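Local structure of acyl-CoA dehydrogenase (Thermus thermophilus, 2Z1Q) at residues A351-V356 / L406-M411; R277-S282 / G571-P576; Q180-A185 / R231-E236; A76-E81 / V91-V96. The protein binds FAD and probably catalyses the oxidation of saturated acyl-CoA to 2,3-dehydroacyl-CoA, passing the electrons on to an acceptor. All blocks are in the same frame, centred on the assembly; numbering follows the deposited sequence.

Overall arrangement
Interaction 4 comes first along the chain, in the N-terminal domain, and interaction 3 follows in the middle beta domain, on two strands of the mixed sheet. Interaction 2 then opens on helix 252-288 and closes only at residues 571-576, with interaction 1 lying wholly between its two halves. None touches another: centres range from 23 Å apart (interactions 1 and 4) to 37 Å (2 and 3). Helix 300-331 links three of them, since side chains of interactions 1, 2 and 4 all pack on it, so it runs past both N-terminal and C-terminal helical parts. In interaction 3, Ser183 of residues 180-185 bonds the flavin; Leu406 of interaction 1 touches FAD as well.

Interaction 1: A351-V356 / L406-M411; sequences ASIIKV and LLIPGM
Ser352 and Ile408 mark the nearest approach of the two backbones, their CA atoms 6.6 Å apart. Residues 351-356 are regular helix, whereas in 406-411 helix 401-407 gives way to a type I turn from Leu407 to Gly410, closed by Gly410 N to Leu407 O at 2.9 Å. No hydrogen bond joins the segments. Ile408 does most of the touching: with CG1 anti to its carbonyl carbon (chi1 -64°), the long branch reaches the helix and crosses the side chain of Ile353 at about a right angle. CD1 rests 3.9 Å from Ile353 CG1, while CG1 lies 3.9 Å from Ser352 CB and CG2 flanks Ile353 as well. Val356 CG2 adds a looser touch on CD1. The hydroxyl of Ser352 is bonded to Asn404. Cutting Ile408 back to an alanine would probably open a gap beside Ile353 and Ser352 and remove most of the turn's contact with this helix. This is helix-to-turn packing within the all-helical C-terminal domain of the acyl-CoA dehydrogenase fold, with neighbouring Leu406 touching FAD.

Interaction 2: R277-S282 / G571-P576; sequences RALELS and GGYPIP
In the helix that sets Leu279 and Glu280 against Gly572, the carbonyl oxygen of Ala278 is gripped twice by one residue: Ser282 N bonds to it at 2.9 Å and Ser282 OG at 2.8 Å, arriving from opposite faces of the carbonyl plane. The hydroxyl thus spends its proton within its own helix. Across the contact there is no hydrogen bond, and the backbones come close instead, with Glu280 CA 4.0 Å from Gly572 CA and 3.6 Å from Gly571 O. The close approach depends on Gly572, where a CB would crowd Glu280 CG and jam against the preceding carbonyl; Gly571 leaves helix 556-570 with positive phi (70°), which by itself favours glycine. Here the tail of the chain, after the last helix, turns back onto helix 252-288, the first helix of the C-terminal helical domain. Leu279 packs on the following residue: its CD1 sits 3.8 Å from Tyr573 N and meets the ring at its edge, near the ring plane, 4.4 Å from CD2. One face of that ring carries Ile575 CD1. The ring leads away from the helix, its hydroxyl bonded to Glu317, and helix 300-331 packs on both Leu279 and Tyr573.

Interaction 3: Q180-A185 / R231-E236; sequences QWISNA and RQVILE. With FAD (flavin-adenine dinucleotide), chain D.
Ile182 meets the opposite strand along its whole length. CB lies 3.4 Å from Arg231 O; CG1, anti to the carbonyl carbon (chi1 -73°), runs on to 3.6 Å from Val233 CG2; CG2 touches the same methyl; and CD1 bends back to 3.6 Å from Arg231 O. The Ile182 and Val233 side chains cross at about a right angle, and Ala185 CB closes in on Val233 CG2 and Arg231 CB. Ile182 and Arg231 form an antiparallel hydrogen-bonded pair: Ile182 N to Arg231 O is 2.8 Å, and the return bond from Arg231 N to Ile182 O is 3.2 Å, its donor above the carbonyl plane. Ala185 N reaches that same oxygen from the other face, closing a type II turn. The pair belongs to the beta sheet of the middle domain, which presents Trp181 and Ser183 to the flavin. Ser183 grips it twice, with N to O4 at 3.3 Å and OG giving its proton to N5 at 2.6 Å, while the indole of Trp181 has the flavin methyl C8M over one face, offset toward the rim. Tyr376 of the second subunit meets that indole too. Away from the cofactor, Arg231 makes a salt bridge through NE to Glu219.

Interaction 4: A76-E81 / V91-V96; sequences AIDVPE and VISTVV
This is a buried, mainly apolar contact with a polar margin, in which the loop after helix 62-71 folds onto helix 90-99 in the N-terminal domain. Ile77 carries it, sitting inside a type I turn from Ala76 to Val79 that turns its side chain to the helix. CG2 takes up a place 3.8 Å from Ile92 CG2 and 3.6 Å from Ser93 CB. CD1 meets Val96 CG2 tip to tip at 3.5 Å, tighter than usual van der Waals contact. Behind these, helix 30-54 packs on Ile92 and Val96 through Ile35. At the margin, the carboxylate of Asp78 faces the Ser93 side chain, with OD2 3.1 Å from Ser93 OG. That hydroxyl, set by chi1 of 49° between its own backbone N and carbonyl carbon, also has Lys90 O as a partner. A water bridges the two side chains, donating to Asp78 OD1 at 2.8 Å and lying 2.6 Å from Ser93 OG. Asp78 OD2 also forms a salt bridge with Lys90. Replacing Asp78 by an alanine would probably leave the ammonium of Lys90 without this mate and the water without its acceptor at OD1. With Lys90 nearby, the aspartate is likely to stay negatively charged, so the loop meets the helix through charge and a shared water at its margin and through branched aliphatic groups within.

Interaction 1: A351-V356 / L406-M411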
loop_
_atom_site.group_PDB
_atom_site.type_symbol
_atom_site.label_atom_id
_atom_site.label_comp_id
_atom_site.label_asym_id
_atom_site.label_seq_id
_atom_site.Cartn_x
_atom_site.Cartn_y
_atom_site.Cartn_z
ATOM N N ALA B 351 -12.012 17.648 10.944
ATOM C CA ALA B 351 -10.990 16.831 11.591
ATOM C C ALA B 351 -10.972 15.448 10.941
ATOM O O ALA B 351 -9.915 14.916 10.640
ATOM C CB ALA B 351 -11.267 16.705 13.083
ATOM N N SER B 352 -12.149 14.879 10.721
ATOM C CA SER B 352 -12.231 13.563 10.093
ATOM C C SER B 352 -11.695 13.564 8.662
ATOM O O SER B 352 -10.998 12.627 8.266
ATOM C CB SER B 352 -13.670 13.056 10.103
ATOM O OG SER B 352 -14.080 12.683 11.407
ATOM N N ILE B 353 -12.008 14.615 7.898
ATOM C CA ILE B 353 -11.534 14.718 6.512
ATOM C C ILE B 353 -10.008 14.735 6.397
ATOM O O ILE B 353 -9.440 14.020 5.574
ATOM C CB ILE B 353 -12.082 15.986 5.795
ATOM C CG1 ILE B 353 -13.582 15.853 5.536
ATOM C CG2 ILE B 353 -11.351 16.182 4.470
ATOM C CD1 ILE B 353 -14.221 17.130 4.984
ATOM N N ILE B 354 -9.343 15.559 7.201
ATOM C CA ILE B 354 -7.890 15.617 7.146
ATOM C C ILE B 354 -7.257 14.363 7.748
ATOM O O ILE B 354 -6.115 14.034 7.433
ATOM C CB ILE B 354 -7.333 16.882 7.861
ATOM C CG1 ILE B 354 -7.821 16.921 9.302
ATOM C CG2 ILE B 354 -7.759 18.153 7.113
ATOM C CD1 ILE B 354 -7.402 18.166 10.036
ATOM N N LYS B 355 -7.996 13.653 8.599
ATOM C CA LYS B 355 -7.487 12.418 9.203
ATOM C C LYS B 355 -7.395 11.340 8.109
ATOM O O LYS B 355 -6.388 10.643 7.985
ATOM C CB LYS B 355 -8.409 11.983 10.360
ATOM C CG LYS B 355 -8.481 10.473 10.609
ATOM C CD LYS B 355 -7.180 9.913 11.096
ATOM C CE LYS B 355 -6.875 8.530 10.493
ATOM N NZ LYS B 355 -7.834 7.451 10.849
ATOM N N VAL B 356 -8.438 11.236 7.297
ATOM C CA VAL B 356 -8.491 10.276 6.199
ATOM C C VAL B 356 -7.544 10.698 5.083
ATOM O O VAL B 356 -6.812 9.874 4.542
ATOM C CB VAL B 356 -9.906 10.186 5.608
ATOM C CG1 VAL B 356 -9.938 9.152 4.481
ATOM C CG2 VAL B 356 -10.893 9.832 6.695
ATOM N N LEU B 406 -17.877 7.221 7.236
ATOM C CA LEU B 406 -19.303 7.190 7.548
ATOM C C LEU B 406 -19.731 8.444 8.312
ATOM O O LEU B 406 -20.895 8.857 8.237
ATOM C CB LEU B 406 -19.642 5.948 8.372
ATOM C CG LEU B 406 -20.072 4.693 7.606
ATOM C CD1 LEU B 406 -19.227 4.516 6.368
ATOM C CD2 LEU B 406 -19.957 3.481 8.515
ATOM N N LEU B 407 -18.787 9.049 9.033
ATOM C CA LEU B 407 -19.068 10.245 9.820
ATOM C C LEU B 407 -19.112 11.541 9.010
ATOM O O LEU B 407 -19.936 12.414 9.274
ATOM C CB LEU B 407 -18.031 10.392 10.942
ATOM C CG LEU B 407 -18.213 9.637 12.267
ATOM C CD1 LEU B 407 -18.489 8.164 12.012
ATOM C CD2 LEU B 407 -16.959 9.805 13.116
ATOM N N ILE B 408 -18.224 11.666 8.032
ATOM C CA ILE B 408 -18.159 12.869 7.213
ATOM C C ILE B 408 -19.508 13.264 6.597
ATOM O O ILE B 408 -19.950 14.402 6.741
ATOM C CB ILE B 408 -17.075 12.709 6.115
ATOM C CG1 ILE B 408 -15.703 12.571 6.787
ATOM C CG2 ILE B 408 -17.100 13.889 5.170
ATOM C CD1 ILE B 408 -14.576 12.128 5.876
ATOM N N PRO B 409 -20.180 12.328 5.907
ATOM C CA PRO B 409 -21.477 12.632 5.295
ATOM C C PRO B 409 -22.550 13.000 6.322
ATOM O O PRO B 409 -23.632 13.468 5.959
ATOM C CB PRO B 409 -21.814 11.343 4.547
ATOM C CG PRO B 409 -20.460 10.810 4.187
ATOM C CD PRO B 409 -19.706 11.005 5.477
ATOM N N GLY B 410 -22.234 12.782 7.599
ATOM C CA GLY B 410 -23.157 13.076 8.681
ATOM C C GLY B 410 -23.983 14.338 8.513
ATOM O O GLY B 410 -25.206 14.271 8.388
ATOM N N MET B 411 -23.326 15.492 8.508
ATOM C CA MET B 411 -24.042 16.752 8.359
ATOM C C MET B 411 -24.870 16.847 7.082
ATOM O O MET B 411 -25.969 17.409 7.093
ATOM C CB MET B 411 -23.064 17.931 8.433
ATOM C CG MET B 411 -21.610 17.558 8.183
ATOM S SD MET B 411 -21.219 17.147 6.481
ATOM C CE MET B 411 -20.220 18.575 6.039
#

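Interaction 2: R277-S282 / G571-P576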
loop_
_atom_site.group_PDB
_atom_site.type_symbol
_atom_site.label_atom_id
_atom_site.label_comp_id
_atom_site.label_asym_id
_atom_site.label_seq_id
_atom_site.Cartn_x
_atom_site.Cartn_y
_atom_site.Cartn_z
ATOM N N ARG B 277 9.013 13.711 4.993
ATOM C CA ARG B 277 10.260 12.998 5.241
ATOM C C ARG B 277 10.486 11.933 4.183
ATOM O O ARG B 277 11.590 11.800 3.653
ATOM C CB ARG B 277 10.246 12.332 6.617
ATOM C CG ARG B 277 9.803 13.245 7.715
ATOM C CD ARG B 277 10.681 14.480 7.767
ATOM N NE ARG B 277 9.913 15.644 8.184
ATOM C CZ ARG B 277 9.373 15.793 9.389
ATOM N NH1 ARG B 277 9.514 14.846 10.309
ATOM N NH2 ARG B 277 8.674 16.884 9.664
ATOM N N ALA B 278 9.441 11.161 3.895
ATOM C CA ALA B 278 9.546 10.105 2.894
ATOM C C ALA B 278 9.903 10.732 1.548
ATOM O O ALA B 278 10.621 10.127 0.746
ATOM C CB ALA B 278 8.226 9.338 2.792
ATOM N N LEU B 279 9.398 11.944 1.308
ATOM C CA LEU B 279 9.683 12.639 0.055
ATOM C C LEU B 279 11.151 13.066 0.012
ATOM O O LEU B 279 11.806 12.917 -1.016
ATOM C CB LEU B 279 8.772 13.867 -0.105
ATOM C CG LEU B 279 8.334 14.286 -1.524
ATOM C CD1 LEU B 279 7.741 15.688 -1.478
ATOM C CD2 LEU B 279 9.503 14.280 -2.477
ATOM N N GLU B 280 11.671 13.582 1.127
ATOM C CA GLU B 280 13.077 13.996 1.188
ATOM C C GLU B 280 13.942 12.793 0.845
ATOM O O GLU B 280 14.862 12.885 0.026
ATOM C CB GLU B 280 13.448 14.499 2.592
ATOM C CG GLU B 280 12.601 15.657 3.081
ATOM C CD GLU B 280 12.977 16.119 4.482
ATOM O OE1 GLU B 280 12.330 17.064 4.987
ATOM O OE2 GLU B 280 13.917 15.542 5.075
ATOM N N LEU B 281 13.641 11.662 1.482
ATOM C CA LEU B 281 14.383 10.431 1.240
ATOM C C LEU B 281 14.297 10.033 -0.232
ATOM O O LEU B 281 15.303 9.679 -0.841
ATOM C CB LEU B 281 13.853 9.271 2.106
ATOM C CG LEU B 281 14.069 9.316 3.626
ATOM C CD1 LEU B 281 13.402 8.105 4.274
ATOM C CD2 LEU B 281 15.551 9.323 3.947
ATOM N N SER B 282 13.092 10.093 -0.795
ATOM C CA SER B 282 12.881 9.715 -2.194
ATOM C C SER B 282 13.614 10.664 -3.152
ATOM O O SER B 282 14.270 10.215 -4.101
ATOM C CB SER B 282 11.386 9.720 -2.529
ATOM O OG SER B 282 10.672 8.792 -1.739
ATOM N N GLY B 571 15.333 19.020 -3.063
ATOM C CA GLY B 571 15.705 17.822 -2.330
ATOM C C GLY B 571 14.574 17.333 -1.449
ATOM O O GLY B 571 14.806 16.745 -0.394
ATOM N N GLY B 572 13.339 17.577 -1.867
ATOM C CA GLY B 572 12.211 17.144 -1.063
ATOM C C GLY B 572 11.015 18.022 -1.315
ATOM O O GLY B 572 10.783 18.435 -2.450
ATOM N N TYR B 573 10.244 18.310 -0.274
ATOM C CA TYR B 573 9.069 19.154 -0.433
ATOM C C TYR B 573 9.535 20.525 -0.957
ATOM O O TYR B 573 10.201 21.273 -0.250
ATOM C CB TYR B 573 8.354 19.293 0.919
ATOM C CG TYR B 573 6.983 19.931 0.843
ATOM C CD1 TYR B 573 6.657 21.025 1.642
ATOM C CD2 TYR B 573 6.008 19.428 -0.022
ATOM C CE1 TYR B 573 5.383 21.610 1.583
ATOM C CE2 TYR B 573 4.737 20.000 -0.084
ATOM C CZ TYR B 573 4.429 21.084 0.718
ATOM O OH TYR B 573 3.157 21.603 0.666
ATOM N N PRO B 574 9.175 20.868 -2.211
ATOM C CA PRO B 574 9.570 22.143 -2.823
ATOM C C PRO B 574 9.100 23.433 -2.145
ATOM O O PRO B 574 9.800 24.447 -2.190
ATOM C CB PRO B 574 9.056 22.008 -4.256
ATOM C CG PRO B 574 7.829 21.178 -4.094
ATOM C CD PRO B 574 8.279 20.115 -3.109
ATOM N N ILE B 575 7.929 23.409 -1.521
ATOM C CA ILE B 575 7.418 24.599 -0.851
ATOM C C ILE B 575 8.324 25.008 0.304
ATOM O O ILE B 575 8.523 24.242 1.246
ATOM C CB ILE B 575 6.001 24.385 -0.301
ATOM C CG1 ILE B 575 5.013 24.212 -1.454
ATOM C CG2 ILE B 575 5.591 25.568 0.554
ATOM C CD1 ILE B 575 5.213 22.953 -2.246
ATOM N N PRO B 576 8.869 26.233 0.252
ATOM C CA PRO B 576 9.766 26.800 1.262
ATOM C C PRO B 576 9.279 26.682 2.705
ATOM O O PRO B 576 8.080 26.779 2.973
ATOM C CB PRO B 576 9.892 28.254 0.827
ATOM C CG PRO B 576 9.773 28.169 -0.650
ATOM C CD PRO B 576 8.610 27.221 -0.812
#

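Interaction 3: Q180-A185 / R231-E236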
loop_
_atom_site.group_PDB
_atom_site.type_symbol
_atom_site.label_atom_id
_atom_site.label_comp_id
_atom_site.label_asym_id
_atom_site.label_seq_id
_atom_site.Cartn_x
_atom_site.Cartn_y
_atom_site.Cartn_z
ATOM N N GLN B 180 -7.125 -3.744 25.588
ATOM C CA GLN B 180 -6.228 -4.147 24.513
ATOM C C GLN B 180 -5.475 -3.037 23.781
ATOM O O GLN B 180 -6.040 -1.980 23.469
ATOM C CB GLN B 180 -7.043 -4.942 23.483
ATOM C CG GLN B 180 -6.199 -5.706 22.486
ATOM C CD GLN B 180 -5.690 -7.015 23.048
ATOM O OE1 GLN B 180 -6.238 -8.081 22.767
ATOM N NE2 GLN B 180 -4.644 -6.941 23.861
ATOM N N TRP B 181 -4.202 -3.299 23.482
ATOM C CA TRP B 181 -3.345 -2.363 22.750
ATOM C C TRP B 181 -3.151 -1.007 23.448
ATOM O O TRP B 181 -3.497 0.012 22.873
ATOM C CB TRP B 181 -3.933 -2.071 21.353
ATOM C CG TRP B 181 -4.072 -3.216 20.365
ATOM C CD1 TRP B 181 -5.241 -3.739 19.874
ATOM C CD2 TRP B 181 -3.013 -3.918 19.698
ATOM N NE1 TRP B 181 -4.976 -4.717 18.948
ATOM C CE2 TRP B 181 -3.617 -4.849 18.818
ATOM C CE3 TRP B 181 -1.614 -3.851 19.756
ATOM C CZ2 TRP B 181 -2.871 -5.704 18.005
ATOM C CZ3 TRP B 181 -0.870 -4.706 18.944
ATOM C CH2 TRP B 181 -1.503 -5.620 18.081
ATOM N N ILE B 182 -2.597 -0.971 24.653
ATOM C CA ILE B 182 -2.424 0.319 25.334
ATOM C C ILE B 182 -1.055 0.946 25.084
ATOM O O ILE B 182 -0.047 0.441 25.558
ATOM C CB ILE B 182 -2.633 0.163 26.858
ATOM C CG1 ILE B 182 -4.106 -0.045 27.146
ATOM C CG2 ILE B 182 -2.176 1.398 27.604
ATOM C CD1 ILE B 182 -4.628 -1.334 26.651
ATOM N N SER B 183 -1.022 2.042 24.332
ATOM C CA SER B 183 0.252 2.723 24.073
ATOM C C SER B 183 0.793 3.298 25.383
ATOM O O SER B 183 0.020 3.795 26.208
ATOM C CB SER B 183 0.064 3.880 23.067
ATOM O OG SER B 183 -0.562 3.456 21.873
ATOM N N ASN B 184 2.111 3.225 25.560
ATOM C CA ASN B 184 2.794 3.739 26.753
ATOM C C ASN B 184 2.609 2.875 28.006
ATOM O O ASN B 184 3.162 3.178 29.073
ATOM C CB ASN B 184 2.319 5.179 27.065
ATOM C CG ASN B 184 2.765 6.214 26.014
ATOM O OD1 ASN B 184 2.252 7.332 25.992
ATOM N ND2 ASN B 184 3.714 5.852 25.161
ATOM N N ALA B 185 1.849 1.793 27.880
ATOM C CA ALA B 185 1.570 0.896 29.001
ATOM C C ALA B 185 2.811 0.365 29.697
ATOM O O ALA B 185 2.772 0.034 30.884
ATOM C CB ALA B 185 0.704 -0.260 28.531
ATOM N N ARG B 231 1.075 -2.520 25.210
ATOM C CA ARG B 231 0.848 -3.726 25.987
ATOM C C ARG B 231 -0.617 -3.862 26.319
ATOM O O ARG B 231 -1.402 -2.926 26.178
ATOM C CB ARG B 231 1.644 -3.691 27.303
ATOM C CG ARG B 231 3.160 -3.835 27.184
ATOM C CD ARG B 231 3.842 -3.338 28.466
ATOM N NE ARG B 231 5.284 -3.586 28.487
ATOM C CZ ARG B 231 5.856 -4.659 29.028
ATOM N NH1 ARG B 231 5.112 -5.603 29.599
ATOM N NH2 ARG B 231 7.177 -4.787 29.003
ATOM N N GLN B 232 -0.986 -5.045 26.776
ATOM C CA GLN B 232 -2.352 -5.306 27.168
ATOM C C GLN B 232 -2.399 -4.966 28.655
ATOM O O GLN B 232 -1.473 -5.296 29.397
ATOM C CB GLN B 232 -2.662 -6.776 26.947
ATOM C CG GLN B 232 -4.091 -7.139 27.099
ATOM C CD GLN B 232 -4.306 -8.612 26.879
ATOM O OE1 GLN B 232 -3.840 -9.437 27.660
ATOM N NE2 GLN B 232 -5.012 -8.955 25.810
ATOM N N VAL B 233 -3.442 -4.264 29.085
ATOM C CA VAL B 233 -3.569 -3.915 30.495
ATOM C C VAL B 233 -4.672 -4.764 31.116
ATOM O O VAL B 233 -5.812 -4.742 30.655
ATOM C CB VAL B 233 -3.892 -2.407 30.689
ATOM C CG1 VAL B 233 -4.103 -2.104 32.164
ATOM C CG2 VAL B 233 -2.750 -1.556 30.150
ATOM N N ILE B 234 -4.327 -5.517 32.155
ATOM C CA ILE B 234 -5.286 -6.382 32.828
ATOM C C ILE B 234 -5.717 -5.806 34.175
ATOM O O ILE B 234 -4.902 -5.253 34.902
ATOM C CB ILE B 234 -4.676 -7.790 33.057
ATOM C CG1 ILE B 234 -4.394 -8.464 31.709
ATOM C CG2 ILE B 234 -5.610 -8.633 33.920
ATOM C CD1 ILE B 234 -3.607 -9.761 31.814
ATOM N N LEU B 235 -6.997 -5.922 34.511
ATOM C CA LEU B 235 -7.477 -5.429 35.797
ATOM C C LEU B 235 -8.151 -6.535 36.589
ATOM O O LEU B 235 -9.234 -6.988 36.233
ATOM C CB LEU B 235 -8.474 -4.285 35.629
ATOM C CG LEU B 235 -7.984 -2.985 35.006
ATOM C CD1 LEU B 235 -8.045 -3.061 33.485
ATOM C CD2 LEU B 235 -8.877 -1.874 35.513
ATOM N N GLU B 236 -7.495 -6.962 37.661
ATOM C CA GLU B 236 -8.026 -8.011 38.527
ATOM C C GLU B 236 -8.310 -7.389 39.887
ATOM O O GLU B 236 -7.394 -7.158 40.668
ATOM C CB GLU B 236 -7.012 -9.149 38.674
ATOM C CG GLU B 236 -6.640 -9.830 37.360
ATOM C CD GLU B 236 -5.510 -10.842 37.506
ATOM O OE1 GLU B 236 -5.013 -11.324 36.467
ATOM O OE2 GLU B 236 -5.119 -11.160 38.653
HETATM P PA FAD D . -11.680 -4.489 13.911
HETATM O O1A FAD D . -10.241 -4.418 13.841
HETATM O O2A FAD D . -12.490 -4.915 15.220
HETATM O O5B FAD D . -12.467 -3.624 12.870
HETATM C C5B FAD D . -12.453 -4.271 11.598
HETATM C C4B FAD D . -13.380 -3.351 10.838
HETATM O O4B FAD D . -13.727 -2.091 11.253
HETATM C C3B FAD D . -13.460 -3.407 9.245
HETATM O O3B FAD D . -14.245 -4.527 8.816
HETATM C C2B FAD D . -14.155 -1.989 9.134
HETATM O O2B FAD D . -14.975 -1.780 7.980
HETATM C C1B FAD D . -14.841 -2.227 10.449
HETATM N N9A FAD D . -16.005 -1.519 10.890
HETATM C C8A FAD D . -16.226 -1.274 12.215
HETATM N N7A FAD D . -17.345 -0.669 12.376
HETATM C C5A FAD D . -17.914 -0.460 11.170
HETATM C C6A FAD D . -19.129 0.143 10.728
HETATM N N6A FAD D . -19.996 0.686 11.654
HETATM N N1A FAD D . -19.381 0.165 9.390
HETATM C C2A FAD D . -18.552 -0.378 8.503
HETATM N N3A FAD D . -17.431 -0.949 8.896
HETATM C C4A FAD D . -17.057 -1.030 10.183
HETATM N N1 FAD D . -6.451 1.884 22.094
HETATM C C2 FAD D . -6.559 2.684 23.177
HETATM O O2 FAD D . -7.626 2.712 23.771
HETATM N N3 FAD D . -5.533 3.438 23.643
HETATM C C4 FAD D . -4.293 3.444 23.043
HETATM O O4 FAD D . -3.383 4.114 23.466
HETATM C C4X FAD D . -4.099 2.573 21.858
HETATM N N5 FAD D . -2.923 2.473 21.217
HETATM C C5X FAD D . -2.762 1.633 20.162
HETATM C C6 FAD D . -1.482 1.482 19.518
HETATM C C7 FAD D . -1.335 0.572 18.458
HETATM C C7M FAD D . 0.024 0.401 17.805
HETATM C C8 FAD D . -2.454 -0.193 17.999
HETATM C C8M FAD D . -2.335 -1.190 16.868
HETATM C C9 FAD D . -3.685 -0.048 18.600
HETATM C C9A FAD D . -3.870 0.855 19.691
HETATM N N10 FAD D . -5.132 0.954 20.318
HETATM C C10 FAD D . -5.293 1.781 21.411
HETATM C "C1'" FAD D . -6.177 0.122 19.780
HETATM C "C2'" FAD D . -7.169 0.838 18.851
HETATM O "O2'" FAD D . -7.917 1.817 19.557
HETATM C "C3'" FAD D . -7.998 -0.310 18.373
HETATM O "O3'" FAD D . -7.111 -1.208 17.647
HETATM C "C4'" FAD D . -9.112 0.044 17.427
HETATM O "O4'" FAD D . -10.095 0.910 18.000
HETATM C "C5'" FAD D . -9.627 -1.308 17.091
HETATM O "O5'" FAD D . -10.617 -1.323 16.190
HETATM P P FAD D . -10.642 -2.900 15.899
HETATM O O1P FAD D . -9.255 -3.307 15.552
HETATM O O2P FAD D . -11.130 -3.726 17.214
HETATM O O3P FAD D . -11.652 -3.020 14.620
#

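Interaction 4: A76-E81 / V91-V96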
loop_
_atom_site.group_PDB
_atom_site.type_symbol
_atom_site.label_atom_id
_atom_site.label_comp_id
_atom_site.label_asym_id
_atom_site.label_seq_id
_atom_site.Cartn_x
_atom_site.Cartn_y
_atom_site.Cartn_z
ATOM N N ALA B 76 3.403 20.613 27.494
ATOM C CA ALA B 76 2.511 21.570 28.149
ATOM C C ALA B 76 1.761 22.499 27.189
ATOM O O ALA B 76 0.982 23.342 27.624
ATOM C CB ALA B 76 3.298 22.396 29.163
ATOM N N ILE B 77 1.983 22.331 25.888
ATOM C CA ILE B 77 1.318 23.156 24.868
ATOM C C ILE B 77 -0.210 23.198 24.997
ATOM O O ILE B 77 -0.815 24.273 24.957
ATOM C CB ILE B 77 1.680 22.650 23.452
ATOM C CG1 ILE B 77 3.182 22.769 23.235
ATOM C CG2 ILE B 77 0.930 23.443 22.387
ATOM C CD1 ILE B 77 3.649 22.097 21.975
ATOM N N ASP B 78 -0.843 22.036 25.139
ATOM C CA ASP B 78 -2.300 21.975 25.258
ATOM C C ASP B 78 -2.804 21.909 26.696
ATOM O O ASP B 78 -3.963 21.568 26.941
ATOM C CB ASP B 78 -2.841 20.777 24.476
ATOM C CG ASP B 78 -2.789 20.990 22.974
ATOM O OD1 ASP B 78 -2.573 19.998 22.240
ATOM O OD2 ASP B 78 -2.972 22.144 22.529
ATOM N N VAL B 79 -1.937 22.245 27.645
ATOM C CA VAL B 79 -2.312 22.214 29.054
ATOM C C VAL B 79 -2.560 23.613 29.625
ATOM O O VAL B 79 -1.802 24.548 29.361
ATOM C CB VAL B 79 -1.223 21.526 29.910
ATOM C CG1 VAL B 79 -1.646 21.499 31.374
ATOM C CG2 VAL B 79 -0.965 20.113 29.387
ATOM N N PRO B 80 -3.630 23.765 30.419
ATOM C CA PRO B 80 -3.960 25.062 31.023
ATOM C C PRO B 80 -2.786 25.650 31.813
ATOM O O PRO B 80 -1.964 24.923 32.378
ATOM C CB PRO B 80 -5.156 24.731 31.901
ATOM C CG PRO B 80 -5.842 23.637 31.120
ATOM C CD PRO B 80 -4.680 22.769 30.700
ATOM N N GLU B 81 -2.715 26.975 31.840
ATOM C CA GLU B 81 -1.646 27.676 32.535
ATOM C C GLU B 81 -1.634 27.476 34.046
ATOM O O GLU B 81 -0.569 27.332 34.654
ATOM C CB GLU B 81 -1.724 29.166 32.215
ATOM C CG GLU B 81 -1.514 29.454 30.749
ATOM C CD GLU B 81 -1.663 30.918 30.410
ATOM O OE1 GLU B 81 -2.813 31.408 30.360
ATOM O OE2 GLU B 81 -0.629 31.582 30.192
ATOM N N VAL B 91 -2.832 25.494 16.750
ATOM C CA VAL B 91 -1.891 25.475 15.643
ATOM C C VAL B 91 -0.507 25.006 16.094
ATOM O O VAL B 91 0.146 24.243 15.389
ATOM C CB VAL B 91 -1.753 26.859 14.979
ATOM C CG1 VAL B 91 -1.324 27.911 16.000
ATOM C CG2 VAL B 91 -0.744 26.768 13.852
ATOM N N ILE B 92 -0.072 25.460 17.270
ATOM C CA ILE B 92 1.240 25.095 17.821
ATOM C C ILE B 92 1.364 23.590 18.107
ATOM O O ILE B 92 2.325 22.948 17.676
ATOM C CB ILE B 92 1.530 25.886 19.126
ATOM C CG1 ILE B 92 1.652 27.380 18.814
ATOM C CG2 ILE B 92 2.805 25.382 19.778
ATOM C CD1 ILE B 92 1.959 28.227 20.033
ATOM N N SER B 93 0.401 23.027 18.830
ATOM C CA SER B 93 0.454 21.597 19.115
ATOM C C SER B 93 0.353 20.797 17.814
ATOM O O SER B 93 0.848 19.672 17.724
ATOM C CB SER B 93 -0.671 21.198 20.079
ATOM O OG SER B 93 -1.920 21.708 19.657
ATOM N N THR B 94 -0.266 21.391 16.795
ATOM C CA THR B 94 -0.411 20.719 15.509
ATOM C C THR B 94 0.899 20.690 14.727
ATOM O O THR B 94 1.239 19.664 14.127
ATOM C CB THR B 94 -1.512 21.374 14.644
ATOM O OG1 THR B 94 -2.765 21.303 15.331
ATOM C CG2 THR B 94 -1.638 20.652 13.315
ATOM N N VAL B 95 1.637 21.799 14.732
ATOM C CA VAL B 95 2.907 21.839 14.013
ATOM C C VAL B 95 3.917 20.922 14.724
ATOM O O VAL B 95 4.772 20.314 14.085
ATOM C CB VAL B 95 3.486 23.289 13.912
ATOM C CG1 VAL B 95 2.444 24.229 13.300
ATOM C CG2 VAL B 95 3.920 23.788 15.279
ATOM N N VAL B 96 3.800 20.818 16.046
ATOM C CA VAL B 96 4.694 19.960 16.826
ATOM C C VAL B 96 4.457 18.506 16.411
ATOM O O VAL B 96 5.396 17.733 16.264
ATOM C CB VAL B 96 4.444 20.134 18.353
ATOM C CG1 VAL B 96 5.157 19.040 19.135
ATOM C CG2 VAL B 96 4.957 21.499 18.803
HETATM O O HOH W 1 -4.050 20.281 19.847
#